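Local coordinates for protein glutathione S-transferase (Acinetobacter baumannii, PDB 4MP4) that probably catalyses the conjugation of glutathione to electrophilic substrates, as a member of the glutathione S-transferase family, at residues W107-E118 / L133-L144. Numbering follows the deposited sequence.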
loop_
_atom_site.group_PDB
_atom_site.type_symbol
_atom_site.label_atom_id
_atom_site.label_comp_id
_atom_site.label_asym_id
_atom_site.label_seq_id
_atom_site.Cartn_x
_atom_site.Cartn_y
_atom_site.Cartn_z
ATOM N N TRP A 107 -2.856 2.977 -5.104
ATOM C CA TRP A 107 -2.208 3.628 -6.219
ATOM C C TRP A 107 -1.617 4.989 -5.837
ATOM O O TRP A 107 -0.457 5.284 -6.156
ATOM C CB TRP A 107 -3.220 3.747 -7.354
ATOM C CG TRP A 107 -2.738 4.545 -8.478
ATOM C CD1 TRP A 107 -1.726 4.232 -9.344
ATOM C CD2 TRP A 107 -3.243 5.818 -8.886
ATOM N NE1 TRP A 107 -1.579 5.240 -10.277
ATOM C CE2 TRP A 107 -2.493 6.217 -10.010
ATOM C CE3 TRP A 107 -4.245 6.652 -8.398
ATOM C CZ2 TRP A 107 -2.734 7.423 -10.656
ATOM C CZ3 TRP A 107 -4.475 7.847 -9.038
ATOM C CH2 TRP A 107 -3.719 8.222 -10.156
ATOM N N LEU A 108 -2.409 5.811 -5.146
ATOM C CA LEU A 108 -1.915 7.074 -4.588
ATOM C C LEU A 108 -0.726 6.875 -3.654
ATOM O O LEU A 108 0.197 7.686 -3.646
ATOM C CB LEU A 108 -3.020 7.811 -3.810
ATOM C CG LEU A 108 -4.226 8.295 -4.607
ATOM C CD1 LEU A 108 -5.336 8.768 -3.676
ATOM C CD2 LEU A 108 -3.789 9.384 -5.593
ATOM N N ARG A 109 -0.758 5.817 -2.845
ATOM C CA ARG A 109 0.321 5.550 -1.881
ATOM C C ARG A 109 1.638 5.166 -2.548
ATOM O O ARG A 109 2.694 5.620 -2.121
ATOM C CB ARG A 109 -0.076 4.444 -0.898
ATOM C CG ARG A 109 1.073 3.931 -0.014
ATOM C CD ARG A 109 1.386 4.896 1.107
ATOM N NE ARG A 109 2.610 4.580 1.847
ATOM C CZ ARG A 109 3.827 5.036 1.535
ATOM N NH1 ARG A 109 4.021 5.802 0.458
ATOM N NH2 ARG A 109 4.864 4.706 2.293
ATOM N N SER A 110 1.568 4.354 -3.601
ATOM C CA SER A 110 2.748 3.699 -4.157
ATOM C C SER A 110 3.189 4.137 -5.549
ATOM O O SER A 110 4.372 4.041 -5.878
ATOM C CB SER A 110 2.540 2.188 -4.177
ATOM O OG SER A 110 2.574 1.690 -2.852
ATOM N N ASP A 111 2.242 4.563 -6.382
ATOM C CA ASP A 111 2.595 5.105 -7.687
ATOM C C ASP A 111 2.790 6.619 -7.562
ATOM O O ASP A 111 2.822 7.157 -6.446
ATOM C CB ASP A 111 1.525 4.754 -8.713
ATOM C CG ASP A 111 1.936 5.097 -10.135
ATOM O OD1 ASP A 111 3.146 5.321 -10.375
ATOM O OD2 ASP A 111 1.045 5.153 -11.011
ATOM N N LEU A 112 2.935 7.298 -8.698
ATOM C CA LEU A 112 3.093 8.749 -8.747
ATOM C C LEU A 112 4.342 9.177 -7.995
ATOM O O LEU A 112 4.388 10.261 -7.445
ATOM C CB LEU A 112 1.841 9.455 -8.202
ATOM C CG LEU A 112 0.535 9.026 -8.875
ATOM C CD1 LEU A 112 -0.679 9.782 -8.309
ATOM C CD2 LEU A 112 0.633 9.246 -10.367
ATOM N N VAL A 113 5.345 8.306 -7.971
ATOM C CA VAL A 113 6.584 8.546 -7.230
ATOM C C VAL A 113 7.230 9.892 -7.572
ATOM O O VAL A 113 7.654 10.629 -6.677
ATOM C CB VAL A 113 7.627 7.393 -7.459
ATOM C CG1 VAL A 113 8.890 7.604 -6.625
ATOM C CG2 VAL A 113 7.023 6.040 -7.136
ATOM N N ALA A 114 7.308 10.218 -8.857
ATOM C CA ALA A 114 7.937 11.476 -9.250
ATOM C C ALA A 114 7.204 12.688 -8.660
ATOM O O ALA A 114 7.831 13.646 -8.179
ATOM C CB ALA A 114 8.035 11.578 -10.754
ATOM N N LEU A 115 5.875 12.618 -8.683
ATOM C CA LEU A 115 5.020 13.688 -8.174
ATOM C C LEU A 115 5.198 13.928 -6.675
ATOM O O LEU A 115 5.387 15.074 -6.230
ATOM C CB LEU A 115 3.559 13.374 -8.486
ATOM C CG LEU A 115 2.515 14.401 -8.068
ATOM C CD1 LEU A 115 2.882 15.769 -8.624
ATOM C CD2 LEU A 115 1.125 13.956 -8.532
ATOM N N ARG A 116 5.141 12.849 -5.899
ATOM C CA ARG A 116 5.352 12.937 -4.455
ATOM C C ARG A 116 6.748 13.464 -4.127
ATOM O O ARG A 116 6.916 14.280 -3.229
ATOM C CB ARG A 116 5.100 11.587 -3.783
ATOM C CG ARG A 116 3.625 11.205 -3.748
ATOM C CD ARG A 116 3.385 9.886 -3.016
ATOM N NE ARG A 116 3.770 8.732 -3.823
ATOM C CZ ARG A 116 4.615 7.781 -3.425
ATOM N NH1 ARG A 116 4.904 6.778 -4.237
ATOM N NH2 ARG A 116 5.170 7.824 -2.216
ATOM N N THR A 117 7.743 13.012 -4.874
ATOM C CA THR A 117 9.117 13.445 -4.656
ATOM C C THR A 117 9.321 14.926 -5.019
ATOM O O THR A 117 9.973 15.654 -4.287
ATOM C CB THR A 117 10.094 12.588 -5.481
ATOM O OG1 THR A 117 9.970 11.222 -5.091
ATOM C CG2 THR A 117 11.514 13.025 -5.259
ATOM N N GLU A 118 8.751 15.363 -6.137
ATOM C CA GLU A 118 9.027 16.695 -6.674
ATOM C C GLU A 118 8.065 17.740 -6.124
ATOM O O GLU A 118 8.269 18.943 -6.300
ATOM C CB GLU A 118 8.983 16.672 -8.220
ATOM C CG GLU A 118 10.111 15.820 -8.857
ATOM C CD GLU A 118 9.990 15.636 -10.373
ATOM O OE1 GLU A 118 9.588 16.580 -11.085
ATOM O OE2 GLU A 118 10.304 14.530 -10.857
ATOM N N LEU A 133 8.289 20.626 -13.087
ATOM C CA LEU A 133 8.190 19.175 -13.084
ATOM C C LEU A 133 9.152 18.583 -14.100
ATOM O O LEU A 133 9.200 19.014 -15.260
ATOM C CB LEU A 133 6.761 18.722 -13.401
ATOM C CG LEU A 133 5.761 18.983 -12.275
ATOM C CD1 LEU A 133 4.364 18.790 -12.775
ATOM C CD2 LEU A 133 6.051 18.057 -11.125
ATOM N N SER A 134 9.919 17.598 -13.651
ATOM C CA SER A 134 10.725 16.786 -14.536
ATOM C C SER A 134 9.818 16.003 -15.483
ATOM O O SER A 134 8.599 15.991 -15.329
ATOM C CB SER A 134 11.530 15.782 -13.728
ATOM O OG SER A 134 10.735 14.640 -13.454
ATOM N N GLU A 135 10.430 15.324 -16.447
ATOM C CA GLU A 135 9.669 14.581 -17.433
ATOM C C GLU A 135 8.831 13.482 -16.786
ATOM O O GLU A 135 7.663 13.323 -17.113
ATOM C CB GLU A 135 10.584 14.025 -18.525
ATOM C CG GLU A 135 10.087 14.334 -19.940
ATOM C CD GLU A 135 9.871 15.832 -20.193
ATOM O OE1 GLU A 135 10.839 16.614 -20.052
ATOM O OE2 GLU A 135 8.733 16.228 -20.536
ATOM N N GLU A 136 9.420 12.736 -15.862
ATOM C CA GLU A 136 8.651 11.756 -15.104
ATOM C C GLU A 136 7.623 12.446 -14.195
ATOM O O GLU A 136 6.531 11.927 -13.960
ATOM C CB GLU A 136 9.581 10.850 -14.297
ATOM C CG GLU A 136 10.461 9.957 -15.159
ATOM C CD GLU A 136 9.673 9.210 -16.231
ATOM O OE1 GLU A 136 10.052 9.302 -17.421
ATOM O OE2 GLU A 136 8.680 8.530 -15.887
ATOM N N GLY A 137 7.975 13.626 -13.694
ATOM C CA GLY A 137 7.056 14.404 -12.886
ATOM C C GLY A 137 5.811 14.785 -13.663
ATOM O O GLY A 137 4.697 14.624 -13.167
ATOM N N LYS A 138 5.998 15.279 -14.889
ATOM C CA LYS A 138 4.881 15.647 -15.764
ATOM C C LYS A 138 3.993 14.447 -16.100
ATOM O O LYS A 138 2.778 14.567 -16.281
ATOM C CB LYS A 138 5.403 16.255 -17.069
ATOM C CG LYS A 138 6.179 17.557 -16.911
ATOM C CD LYS A 138 6.550 18.136 -18.274
ATOM C CE LYS A 138 7.759 19.057 -18.197
ATOM N NZ LYS A 138 8.284 19.360 -19.565
ATOM N N LYS A 139 4.626 13.287 -16.189
ATOM C CA LYS A 139 3.949 12.067 -16.581
ATOM C C LYS A 139 3.044 11.544 -15.452
ATOM O O LYS A 139 1.947 11.029 -15.716
ATOM C CB LYS A 139 4.985 11.023 -17.013
ATOM C CG LYS A 139 4.535 10.118 -18.127
ATOM C CD LYS A 139 5.599 10.023 -19.229
ATOM C CE LYS A 139 6.908 9.413 -18.717
ATOM N NZ LYS A 139 7.973 9.415 -19.769
ATOM N N ALA A 140 3.497 11.680 -14.205
ATOM C CA ALA A 140 2.681 11.267 -13.059
ATOM C C ALA A 140 1.475 12.198 -12.917
ATOM O O ALA A 140 0.362 11.742 -12.674
ATOM C CB ALA A 140 3.498 11.252 -11.784
ATOM N N ALA A 141 1.705 13.498 -13.095
ATOM C CA ALA A 141 0.644 14.489 -12.958
ATOM C C ALA A 141 -0.466 14.234 -13.960
ATOM O O ALA A 141 -1.640 14.281 -13.606
ATOM C CB ALA A 141 1.186 15.906 -13.107
ATOM N N GLU A 142 -0.091 13.942 -15.202
ATOM C CA GLU A 142 -1.067 13.647 -16.251
ATOM C C GLU A 142 -1.843 12.363 -15.977
ATOM O O GLU A 142 -3.052 12.274 -16.239
ATOM C CB GLU A 142 -0.381 13.559 -17.621
ATOM C CG GLU A 142 -0.161 14.908 -18.272
ATOM C CD GLU A 142 -1.473 15.634 -18.560
ATOM O OE1 GLU A 142 -2.522 14.957 -18.720
ATOM O OE2 GLU A 142 -1.454 16.882 -18.620
ATOM N N LYS A 143 -1.131 11.367 -15.458
ATOM C CA LYS A 143 -1.739 10.105 -15.096
ATOM C C LYS A 143 -2.746 10.313 -13.966
ATOM O O LYS A 143 -3.819 9.724 -13.968
ATOM C CB LYS A 143 -0.654 9.114 -14.711
ATOM C CG LYS A 143 -1.109 7.689 -14.702
ATOM C CD LYS A 143 0.090 6.790 -14.506
ATOM C CE LYS A 143 -0.317 5.424 -13.973
ATOM N NZ LYS A 143 0.781 4.853 -13.147
ATOM N N LEU A 144 -2.394 11.174 -13.018
ATOM C CA LEU A 144 -3.286 11.579 -11.947
ATOM C C LEU A 144 -4.524 12.279 -12.500
ATOM O O LEU A 144 -5.647 11.978 -12.092
ATOM C CB LEU A 144 -2.552 12.512 -10.957
ATOM C CG LEU A 144 -3.396 13.152 -9.844
ATOM C CD1 LEU A 144 -3.955 12.077 -8.900
ATOM C CD2 LEU A 144 -2.626 14.206 -9.050
#
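The indole of W107 turns its edge to the helix that starts at E135. L144 CA lies near the ring plane there, 3.8 Å from CH2 of W107. One face of the same ring carries L112 CD1, offset toward the rim. The carboxylate of E118 meets the start of helix 135-151, with both oxygens used on their syn sides, close to the carboxylate plane. OE1 of E118 accepts from S134 N at 2.8 Å, and S134 OG donates to E118 OE2 at 2.6 Å. S134 is the N-cap of its helix, and its OG also accepts from G137 N at 3.0 Å. A chi1 of 84° sets this hydroxyl between its own backbone N and carbonyl carbon, where it serves both partners.

Between these ends the contact is mostly apolar. A140 CB touches both L112 CD2 and L115 CB. L115 CD2 touches L144 CD2 at 3.8 Å, the two side chains crossing at about a right angle. A114 CB rests on the backbone at E136 and G137. L115 and L144 also touch helix 165-178, so they join three helices of the all-alpha C-terminal domain. The axes of segments 113-118 and 135-144 cross at -112° and come within 7.7 Å.

D111 and K143 face each other with opposite charges, but the modelled approach is too short, so a salt bridge here is doubtful. R116 grips D111 O side-on with NE and NH1, which probably helps hold the turn after helix 95-110. The E118 carboxylate sits at the N-terminal end of helix 135-151, where the helix dipole would probably favour its charged form.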